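Local coordinates for protein PrgX (Enterococcus faecalis, PDB 2AWI) that serves as the receptor for the peptide sex pheromone cCF10 and probably binds DNA as a repressor that takes part in regulating conjugation, at residues Pro174-Val179 against Thr192-Ala197; Tyr186-Gln191 against Gly230-Glu235; Tyr212-Phe217 against Tyr238-Tyr243; His219-Thr222 against Ser227-Gly230. The protein carries 1 engineered substitution. All coordinates share one frame; numbering follows the deposited sequence.

All four contacts lie in the helical, TPR-like region and tie together helices 184-203, 207-220 and 230-248 with the loops around them. Interaction 1 is the buried one, a loop tyrosine pressed on helix 184-203; interactions 2, 3 and 4 are partly buried. Interactions 1 and 2 share helix 184-203 and are linked by two hydrogen bonds of tyrosine hydroxyls, Tyr176 to Ile190 and Tyr232 to Thr192. Interactions 2 and 3 both use helix 230-248, interactions 3 and 4 helix 207-220. Aromatic-aliphatic packing dominates 1 and 2, whereas in 3 and 4 an isoleucine tip lies against a lysine stem. Only 2 and 4 approach the second subunit.

Interaction 1: residues Pro174-Val179 against Thr192-Ala197; sequences PMYPIV and TVLKNA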
# COMPACT_ATOMS: atom_id res chain seq x y z
N PRO A 174 -40.22 12.67 -3.18
CA PRO A 174 -41.49 11.94 -3.10
C PRO A 174 -41.48 10.53 -3.71
O PRO A 174 -42.42 9.75 -3.51
CB PRO A 174 -42.48 12.87 -3.81
CG PRO A 174 -41.62 13.59 -4.78
CD PRO A 174 -40.38 13.90 -3.98
N MSE A 175 -40.42 10.21 -4.44
CA MSE A 175 -40.31 8.90 -5.06
C MSE A 175 -39.64 7.91 -4.13
O MSE A 175 -39.72 6.71 -4.35
CB MSE A 175 -39.54 9.00 -6.37
CG MSE A 175 -40.26 9.82 -7.41
SE MSE A 175 -39.31 9.90 -9.06
CE MSE A 175 -40.47 11.12 -10.03
N TYR A 176 -39.00 8.41 -3.08
CA TYR A 176 -38.32 7.55 -2.13
C TYR A 176 -38.88 7.71 -0.72
O TYR A 176 -39.53 8.71 -0.40
CB TYR A 176 -36.82 7.84 -2.14
CG TYR A 176 -36.15 7.47 -3.45
CD1 TYR A 176 -36.28 8.28 -4.57
CD2 TYR A 176 -35.49 6.24 -3.59
CE1 TYR A 176 -35.77 7.89 -5.80
CE2 TYR A 176 -34.98 5.84 -4.82
CZ TYR A 176 -35.13 6.66 -5.93
OH TYR A 176 -34.71 6.24 -7.17
N PRO A 177 -38.64 6.72 0.16
CA PRO A 177 -37.87 5.50 -0.10
C PRO A 177 -38.62 4.45 -0.93
O PRO A 177 -39.83 4.50 -1.06
CB PRO A 177 -37.57 4.99 1.31
CG PRO A 177 -38.80 5.38 2.05
CD PRO A 177 -39.04 6.79 1.57
N ILE A 178 -37.86 3.51 -1.48
CA ILE A 178 -38.44 2.43 -2.28
C ILE A 178 -38.90 1.36 -1.29
O ILE A 178 -38.22 1.09 -0.29
CB ILE A 178 -37.39 1.81 -3.24
CG1 ILE A 178 -36.81 2.89 -4.18
CG2 ILE A 178 -38.02 0.68 -4.05
CD1 ILE A 178 -37.82 3.57 -5.08
N VAL A 179 -40.05 0.75 -1.56
CA VAL A 179 -40.57 -0.29 -0.68
C VAL A 179 -40.57 -1.68 -1.30
O VAL A 179 -40.30 -2.68 -0.62
CB VAL A 179 -42.01 0.06 -0.22
CG1 VAL A 179 -42.05 1.46 0.37
CG2 VAL A 179 -42.98 -0.04 -1.39
N THR A 192 -29.89 4.30 -10.23
CA THR A 192 -29.18 5.29 -11.01
C THR A 192 -29.42 6.70 -10.46
O THR A 192 -28.49 7.50 -10.37
CB THR A 192 -29.61 5.24 -12.49
OG1 THR A 192 -29.39 3.92 -13.00
CG2 THR A 192 -28.80 6.23 -13.33
N VAL A 193 -30.67 6.97 -10.10
CA VAL A 193 -31.06 8.27 -9.56
C VAL A 193 -30.22 8.62 -8.35
O VAL A 193 -29.63 9.69 -8.29
CB VAL A 193 -32.54 8.27 -9.10
CG1 VAL A 193 -32.87 9.61 -8.46
CG2 VAL A 193 -33.46 8.00 -10.27
N LEU A 194 -30.18 7.71 -7.39
CA LEU A 194 -29.43 7.96 -6.17
C LEU A 194 -27.97 8.21 -6.44
O LEU A 194 -27.39 9.16 -5.92
CB LEU A 194 -29.61 6.78 -5.21
CG LEU A 194 -31.07 6.34 -5.03
CD1 LEU A 194 -31.15 5.15 -4.10
CD2 LEU A 194 -31.88 7.50 -4.50
N LYS A 195 -27.36 7.37 -7.28
CA LYS A 195 -25.94 7.52 -7.58
C LYS A 195 -25.66 8.88 -8.21
O LYS A 195 -24.73 9.58 -7.81
CB LYS A 195 -25.48 6.39 -8.50
CG LYS A 195 -23.97 6.29 -8.69
CD LYS A 195 -23.51 7.11 -9.88
CE LYS A 195 -24.05 6.54 -11.19
NZ LYS A 195 -23.65 7.34 -12.38
N ASN A 196 -26.47 9.26 -9.20
CA ASN A 196 -26.29 10.54 -9.86
C ASN A 196 -26.58 11.69 -8.92
O ASN A 196 -25.88 12.71 -8.92
CB ASN A 196 -27.18 10.65 -11.10
CG ASN A 196 -26.74 9.72 -12.21
OD1 ASN A 196 -25.58 9.31 -12.27
ND2 ASN A 196 -27.66 9.38 -13.10
N ALA A 197 -27.62 11.54 -8.11
CA ALA A 197 -27.99 12.59 -7.18
C ALA A 197 -26.90 12.76 -6.13
O ALA A 197 -26.56 13.89 -5.78
CB ALA A 197 -29.32 12.25 -6.50
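Tyr176 reaches from the loop after helix 165-172 to helix 184-203, where Val193 and Leu194 receive its ring and hydroxyl. The main contact is a CH-pi interaction: Leu194 CD2 sits over one face of the Tyr176 ring, 3.8 Å from the centroid and 22° off the normal. It is displaced toward the rim, so its closest ring atom is Tyr176 CE2 at 3.5 Å from Leu194 CD2. Leu194 points its CB past the loop, but with CG anti to its carbonyl carbon (chi1 -48°) the branch bends back over the ring.

Van der Waals contact continues at the phenol end, where Val193 CB lies 3.5 Å from Tyr176 OH; the apolar pair there is Val193 CG1 and Tyr176 CE1, 4.3 Å apart, with the methyl oblique to the ring. The polar part lies just before residues 192-197: Tyr176 OH is hydrogen-bonded to the carbonyl oxygen of Ile190, which satisfies the buried hydroxyl and fixes the far end of the ring.

The peptide bond from Tyr176 to Pro177 is cis, and the loop turns away there. Around the tyrosine, Tyr212 and Gln216 of helix 207-220 and the engineered Cys153 of helix 150-159 also pack on it, so this loop residue is wedged among three helices.

Interaction 2: residues Tyr186-Gln191 against Gly230-Glu235; sequences YDLTIQ and GYYDLE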
# COMPACT_ATOMS: atom_id res chain seq x y z
N TYR A 186 -36.18 -2.39 -13.22
CA TYR A 186 -36.70 -1.40 -12.29
C TYR A 186 -35.65 -1.10 -11.22
O TYR A 186 -35.38 0.07 -10.92
CB TYR A 186 -38.00 -1.94 -11.67
CG TYR A 186 -38.53 -1.17 -10.49
CD1 TYR A 186 -38.18 -1.51 -9.18
CD2 TYR A 186 -39.39 -0.08 -10.67
CE1 TYR A 186 -38.67 -0.79 -8.09
CE2 TYR A 186 -39.88 0.64 -9.60
CZ TYR A 186 -39.52 0.28 -8.31
OH TYR A 186 -39.99 1.02 -7.25
N ASP A 187 -35.04 -2.14 -10.67
CA ASP A 187 -34.00 -1.99 -9.65
C ASP A 187 -32.87 -1.07 -10.10
O ASP A 187 -32.43 -0.19 -9.35
CB ASP A 187 -33.41 -3.36 -9.30
CG ASP A 187 -34.38 -4.25 -8.55
OD1 ASP A 187 -33.98 -5.38 -8.19
OD2 ASP A 187 -35.54 -3.85 -8.32
N LEU A 188 -32.39 -1.27 -11.33
CA LEU A 188 -31.29 -0.47 -11.86
C LEU A 188 -31.66 1.00 -11.93
O LEU A 188 -30.90 1.87 -11.50
CB LEU A 188 -30.92 -0.96 -13.27
CG LEU A 188 -29.48 -0.79 -13.78
CD1 LEU A 188 -29.53 -0.60 -15.27
CD2 LEU A 188 -28.79 0.38 -13.14
N THR A 189 -32.83 1.27 -12.48
CA THR A 189 -33.33 2.62 -12.64
C THR A 189 -33.50 3.40 -11.34
O THR A 189 -33.14 4.58 -11.26
CB THR A 189 -34.67 2.59 -13.37
OG1 THR A 189 -34.52 1.83 -14.57
CG2 THR A 189 -35.12 4.00 -13.71
N ILE A 190 -34.03 2.76 -10.31
CA ILE A 190 -34.22 3.44 -9.04
C ILE A 190 -32.87 3.71 -8.37
O ILE A 190 -32.77 4.59 -7.52
CB ILE A 190 -35.12 2.62 -8.10
CG1 ILE A 190 -34.42 1.31 -7.73
CG2 ILE A 190 -36.45 2.33 -8.79
CD1 ILE A 190 -35.21 0.47 -6.77
N GLN A 191 -31.85 2.94 -8.77
CA GLN A 191 -30.51 3.09 -8.22
C GLN A 191 -29.71 4.18 -8.91
O GLN A 191 -28.95 4.90 -8.28
CB GLN A 191 -29.73 1.77 -8.34
CG GLN A 191 -29.90 0.83 -7.17
CD GLN A 191 -29.36 -0.56 -7.46
OE1 GLN A 191 -30.04 -1.39 -8.07
NE2 GLN A 191 -28.13 -0.82 -7.05
N GLY A 230 -23.58 -3.94 -8.38
CA GLY A 230 -22.26 -3.97 -7.78
C GLY A 230 -21.40 -2.75 -8.07
O GLY A 230 -20.69 -2.26 -7.18
N TYR A 231 -21.43 -2.26 -9.30
CA TYR A 231 -20.64 -1.09 -9.66
C TYR A 231 -21.12 0.14 -8.88
O TYR A 231 -20.32 0.95 -8.42
CB TYR A 231 -20.75 -0.81 -11.17
CG TYR A 231 -20.20 -1.92 -12.04
CD1 TYR A 231 -18.88 -2.36 -11.92
CD2 TYR A 231 -21.00 -2.52 -13.01
CE1 TYR A 231 -18.38 -3.35 -12.76
CE2 TYR A 231 -20.51 -3.51 -13.85
CZ TYR A 231 -19.20 -3.92 -13.71
OH TYR A 231 -18.73 -4.91 -14.55
N TYR A 232 -22.44 0.27 -8.75
CA TYR A 232 -23.04 1.38 -8.03
C TYR A 232 -22.71 1.28 -6.54
O TYR A 232 -22.46 2.29 -5.88
CB TYR A 232 -24.56 1.37 -8.21
CG TYR A 232 -25.07 1.86 -9.56
CD1 TYR A 232 -26.43 1.84 -9.85
CD2 TYR A 232 -24.20 2.37 -10.52
CE1 TYR A 232 -26.92 2.32 -11.07
CE2 TYR A 232 -24.68 2.85 -11.76
CZ TYR A 232 -26.04 2.82 -12.01
OH TYR A 232 -26.54 3.31 -13.20
N ASP A 233 -22.73 0.06 -6.01
CA ASP A 233 -22.45 -0.16 -4.60
C ASP A 233 -21.01 0.24 -4.28
O ASP A 233 -20.69 0.68 -3.17
CB ASP A 233 -22.68 -1.64 -4.26
CG ASP A 233 -22.60 -1.92 -2.78
OD1 ASP A 233 -22.88 -1.00 -1.98
OD2 ASP A 233 -22.30 -3.07 -2.40
N LEU A 234 -20.15 0.11 -5.28
CA LEU A 234 -18.74 0.43 -5.14
C LEU A 234 -18.54 1.95 -5.25
O LEU A 234 -17.83 2.55 -4.44
CB LEU A 234 -17.97 -0.28 -6.25
CG LEU A 234 -16.50 -0.66 -6.08
CD1 LEU A 234 -16.31 -1.43 -4.78
CD2 LEU A 234 -16.07 -1.50 -7.28
N GLU A 235 -19.17 2.55 -6.24
CA GLU A 235 -19.05 3.98 -6.47
C GLU A 235 -19.72 4.80 -5.37
O GLU A 235 -19.14 5.77 -4.87
CB GLU A 235 -19.66 4.34 -7.83
CG GLU A 235 -19.65 5.82 -8.15
CD GLU A 235 -19.94 6.07 -9.61
OE1 GLU A 235 -20.44 5.14 -10.27
OE2 GLU A 235 -19.66 7.19 -10.10
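Tyr232 of helix 230-248 projects at Leu188 and Gln191, residues one turn apart on helix 184-203. The arrangement belongs to a TPR-like helical stack: these two helices, separated in the chain by the antiparallel helix 207-220, run in the same general direction, with Gln191 and Tyr232 as their nearest backbone points, 7.7 Å between CA atoms.

The contact across the segments is apolar. Gln191 CB lies at the edge of the Tyr232 ring, near its plane, and touches CD1 of that ring at 3.6 Å. Gln191 itself is buried, hemmed in also by Phe217 and Leu220 of helix 207-220. Leu188 comes from a partly exposed position and crosses the tyrosine at about a right angle. Its CG is anti to the backbone N (chi1 -152°), which swings CD2 toward helix 230-248.

Hydrogen bonding takes place at the margins. Tyr232 OH pairs with Thr192 OG1, one turn past Leu188, and the same threonine hydroxyl is also hydrogen-bonded to the carbonyl oxygen of Leu188. On another side of helix 230-248, Tyr231 OH and Asp233 OD2 exchange reciprocal hydrogen bonds with Asp233 and Tyr231 of the second subunit.

Leu188 CD2 makes the tightest approach, 3.4 Å from Tyr232 CE1 and 3.7 Å from Tyr232 OH.

Interaction 3: residues Tyr212-Phe217 against Tyr238-Tyr243; sequences YYINQF and YLKQIY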
# COMPACT_ATOMS: atom_id res chain seq x y z
N TYR A 212 -28.81 12.01 2.71
CA TYR A 212 -30.15 11.59 2.34
C TYR A 212 -30.03 10.43 1.36
O TYR A 212 -30.54 9.34 1.61
CB TYR A 212 -30.92 12.75 1.68
CG TYR A 212 -32.22 12.32 1.05
CD1 TYR A 212 -33.31 11.93 1.83
CD2 TYR A 212 -32.34 12.24 -0.34
CE1 TYR A 212 -34.49 11.45 1.24
CE2 TYR A 212 -33.52 11.77 -0.94
CZ TYR A 212 -34.58 11.38 -0.15
OH TYR A 212 -35.72 10.87 -0.73
N TYR A 213 -29.35 10.67 0.24
CA TYR A 213 -29.18 9.66 -0.79
C TYR A 213 -28.42 8.42 -0.33
O TYR A 213 -28.78 7.30 -0.69
CB TYR A 213 -28.51 10.30 -2.01
CG TYR A 213 -29.39 11.37 -2.63
CD1 TYR A 213 -30.63 11.04 -3.19
CD2 TYR A 213 -28.99 12.71 -2.65
CE1 TYR A 213 -31.45 12.02 -3.74
CE2 TYR A 213 -29.80 13.69 -3.20
CZ TYR A 213 -31.03 13.34 -3.75
OH TYR A 213 -31.84 14.31 -4.31
N ILE A 214 -27.37 8.62 0.46
CA ILE A 214 -26.61 7.49 0.97
C ILE A 214 -27.56 6.61 1.77
O ILE A 214 -27.47 5.38 1.73
CB ILE A 214 -25.45 7.97 1.87
CG1 ILE A 214 -24.37 8.63 1.01
CG2 ILE A 214 -24.88 6.79 2.68
CD1 ILE A 214 -23.13 9.04 1.78
N ASN A 215 -28.49 7.24 2.49
CA ASN A 215 -29.46 6.50 3.28
C ASN A 215 -30.47 5.78 2.39
O ASN A 215 -30.80 4.62 2.62
CB ASN A 215 -30.21 7.45 4.23
CG ASN A 215 -29.34 7.95 5.37
OD1 ASN A 215 -29.76 8.80 6.15
ND2 ASN A 215 -28.13 7.42 5.47
N GLN A 216 -30.96 6.47 1.36
CA GLN A 216 -31.91 5.85 0.45
C GLN A 216 -31.29 4.62 -0.21
O GLN A 216 -31.91 3.55 -0.29
CB GLN A 216 -32.36 6.84 -0.63
CG GLN A 216 -33.23 7.98 -0.13
CD GLN A 216 -34.30 7.52 0.85
OE1 GLN A 216 -35.05 6.57 0.59
NE2 GLN A 216 -34.38 8.19 2.00
N PHE A 217 -30.05 4.76 -0.67
CA PHE A 217 -29.37 3.65 -1.31
C PHE A 217 -29.19 2.48 -0.36
O PHE A 217 -29.47 1.33 -0.71
CB PHE A 217 -28.00 4.07 -1.83
CG PHE A 217 -27.27 2.96 -2.53
CD1 PHE A 217 -27.72 2.47 -3.76
CD2 PHE A 217 -26.16 2.36 -1.94
CE1 PHE A 217 -27.09 1.41 -4.37
CE2 PHE A 217 -25.52 1.28 -2.56
CZ PHE A 217 -25.99 0.81 -3.77
N TYR A 238 -17.80 4.87 -2.36
CA TYR A 238 -16.66 5.75 -2.50
C TYR A 238 -17.12 7.18 -2.18
O TYR A 238 -16.37 7.96 -1.60
CB TYR A 238 -16.10 5.69 -3.93
CG TYR A 238 -15.52 6.99 -4.44
CD1 TYR A 238 -16.30 7.91 -5.14
CD2 TYR A 238 -14.19 7.33 -4.18
CE1 TYR A 238 -15.77 9.12 -5.58
CE2 TYR A 238 -13.65 8.54 -4.62
CZ TYR A 238 -14.45 9.43 -5.31
OH TYR A 238 -13.93 10.63 -5.73
N LEU A 239 -18.35 7.50 -2.55
CA LEU A 239 -18.91 8.81 -2.29
C LEU A 239 -19.17 8.93 -0.79
O LEU A 239 -19.10 10.01 -0.22
CB LEU A 239 -20.20 9.01 -3.09
CG LEU A 239 -19.95 9.19 -4.60
CD1 LEU A 239 -21.24 8.99 -5.39
CD2 LEU A 239 -19.37 10.58 -4.84
N LYS A 240 -19.45 7.80 -0.17
CA LYS A 240 -19.70 7.74 1.27
C LYS A 240 -18.37 8.01 1.98
O LYS A 240 -18.33 8.74 2.97
CB LYS A 240 -20.24 6.37 1.65
CG LYS A 240 -20.50 6.17 3.14
CD LYS A 240 -20.93 4.74 3.42
CE LYS A 240 -21.03 4.46 4.91
NZ LYS A 240 -21.38 3.03 5.17
N GLN A 241 -17.29 7.43 1.47
CA GLN A 241 -15.98 7.64 2.06
C GLN A 241 -15.62 9.12 1.95
O GLN A 241 -15.01 9.69 2.86
CB GLN A 241 -14.92 6.79 1.33
CG GLN A 241 -15.09 5.28 1.49
CD GLN A 241 -15.10 4.83 2.93
OE1 GLN A 241 -14.20 5.16 3.71
NE2 GLN A 241 -16.13 4.07 3.31
N ILE A 242 -16.00 9.74 0.84
CA ILE A 242 -15.73 11.16 0.65
C ILE A 242 -16.60 11.97 1.62
O ILE A 242 -16.16 12.96 2.18
CB ILE A 242 -16.04 11.59 -0.80
CG1 ILE A 242 -15.11 10.85 -1.76
CG2 ILE A 242 -15.89 13.10 -0.95
CD1 ILE A 242 -13.63 11.10 -1.51
N TYR A 243 -17.84 11.52 1.81
CA TYR A 243 -18.77 12.18 2.72
C TYR A 243 -18.17 12.21 4.13
O TYR A 243 -18.21 13.23 4.81
CB TYR A 243 -20.10 11.42 2.76
CG TYR A 243 -21.05 11.90 3.84
CD1 TYR A 243 -21.83 13.05 3.66
CD2 TYR A 243 -21.18 11.22 5.05
CE1 TYR A 243 -22.70 13.50 4.65
CE2 TYR A 243 -22.05 11.66 6.05
CZ TYR A 243 -22.80 12.81 5.84
OH TYR A 243 -23.65 13.27 6.82
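Ile214 pushes the tip of its side chain between Lys240 and Tyr243, which are three residues apart on helix 230-248. The two helices, 207-220 and 230-248, follow one another in the chain and pack antiparallel, as in the helical hairpins of TPR-like folds; Ile214 and Lys240 have the nearest CA atoms, 6.9 Å apart.

The tight part is small. Ile214 is buried and directed at the partner helix; its CG1 branch leaves on the side away from the carbonyl carbon (chi1 -71°) and CD1 continues in an extended arm (chi2 -176°), reaching the backbone of the opposing helix, where CD1 lies 3.7 Å from Lys240 CA. The neighbouring helix 184-203 contributes Leu198 against the same isoleucine.

Toward solvent the fit is looser. Lys240 is partly exposed and runs nearly perpendicular to the Ile214 side chain, offering just the base of its own, with CB 3.9 Å from Ile214 CD1; its fully extended chain then carries the ammonium group away from the contact. Tyr243, also partly exposed, likewise engages through its root, and its ring meets the methyl obliquely. Ile214 CD1 stands 4.0 Å from Tyr243 CB and 4.1 Å from Tyr243 CG.

Interaction 4: residues His219-Thr222 against Ser227-Gly230; sequences HLKT and SING
Across the turn between helices 207-220 and 230-248 the backbones of Lys221 and Ile228 come closest, 7.0 Å between CA atoms, with Ile228 in an extended conformation and no hydrogen bond joining the two segments. Ile228 supplies the contact through its CD1 methyl, which touches Leu220 CB and Lys221 CG, each at 3.9 Å. With CG1 turned to the side of the backbone N (chi1 -56°), that branch is directed at Leu220 and Lys221, and the Ile228 side chain as a whole lies roughly square to that of Lys221.

The segments form the two ends of the connection in a TPR-like helical hairpin. On the first side, Thr222 folds back on His219: its OG1 donates to His219 O at 2.6 Å, in the carbonyl plane, and its backbone N donates to the same oxygen at 2.9 Å. On the second, Asn229 is the N-cap of helix 230-248, its OD1 accepting from Tyr232 N.

Lys221 extends beyond the isoleucine, so its apolar stem packs while NZ forms salt bridges with Asp233 OD1 and Glu218 OE1. Ile228 also packs on Tyr231 of the second subunit, and Lys221 on Ile267 of that chain.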
# COMPACT_ATOMS: atom_id res chain seq x y z
N HIS A 219 -30.89 1.73 2.16
CA HIS A 219 -32.16 1.13 2.52
C HIS A 219 -32.59 0.11 1.46
O HIS A 219 -33.25 -0.88 1.78
CB HIS A 219 -33.25 2.20 2.65
CG HIS A 219 -34.60 1.63 2.91
ND1 HIS A 219 -34.90 0.90 4.04
CD2 HIS A 219 -35.72 1.62 2.14
CE1 HIS A 219 -36.14 0.46 3.96
NE2 HIS A 219 -36.66 0.87 2.82
N LEU A 220 -32.23 0.36 0.21
CA LEU A 220 -32.57 -0.55 -0.88
C LEU A 220 -32.09 -1.96 -0.57
O LEU A 220 -32.72 -2.93 -0.98
CB LEU A 220 -31.93 -0.09 -2.20
CG LEU A 220 -32.40 1.21 -2.86
CD1 LEU A 220 -31.74 1.31 -4.24
CD2 LEU A 220 -33.91 1.22 -3.01
N LYS A 221 -30.98 -2.06 0.16
CA LYS A 221 -30.40 -3.36 0.51
C LYS A 221 -31.24 -4.18 1.50
O LYS A 221 -30.89 -5.31 1.80
CB LYS A 221 -28.99 -3.18 1.08
CG LYS A 221 -27.98 -2.63 0.08
CD LYS A 221 -26.63 -2.34 0.73
CE LYS A 221 -25.63 -1.80 -0.30
NZ LYS A 221 -24.36 -1.31 0.32
N THR A 222 -32.34 -3.61 1.99
CA THR A 222 -33.19 -4.32 2.94
C THR A 222 -34.42 -4.87 2.22
O THR A 222 -35.21 -5.62 2.80
CB THR A 222 -33.69 -3.40 4.08
OG1 THR A 222 -34.47 -2.33 3.53
CG2 THR A 222 -32.52 -2.83 4.87
N SER A 227 -32.02 -6.28 -6.56
CA SER A 227 -30.78 -6.55 -7.28
C SER A 227 -29.89 -5.32 -7.24
O SER A 227 -29.95 -4.47 -8.13
CB SER A 227 -31.07 -6.90 -8.74
OG SER A 227 -31.51 -8.24 -8.86
N ILE A 228 -29.07 -5.21 -6.20
CA ILE A 228 -28.17 -4.08 -6.08
C ILE A 228 -27.09 -4.19 -7.16
O ILE A 228 -26.54 -5.27 -7.39
CB ILE A 228 -27.49 -4.05 -4.67
CG1 ILE A 228 -28.55 -4.04 -3.57
CG2 ILE A 228 -26.58 -2.83 -4.56
CD1 ILE A 228 -29.41 -2.75 -3.55
N ASN A 229 -26.79 -3.07 -7.81
CA ASN A 229 -25.77 -3.04 -8.85
C ASN A 229 -24.41 -2.92 -8.17
O ASN A 229 -24.13 -1.94 -7.48
CB ASN A 229 -26.00 -1.83 -9.76
CG ASN A 229 -24.93 -1.67 -10.82
OD1 ASN A 229 -23.75 -1.50 -10.52
ND2 ASN A 229 -25.34 -1.72 -12.08
N GLY A 230 -23.58 -3.94 -8.38
CA GLY A 230 -22.26 -3.97 -7.78
C GLY A 230 -21.40 -2.75 -8.07
O GLY A 230 -20.69 -2.26 -7.18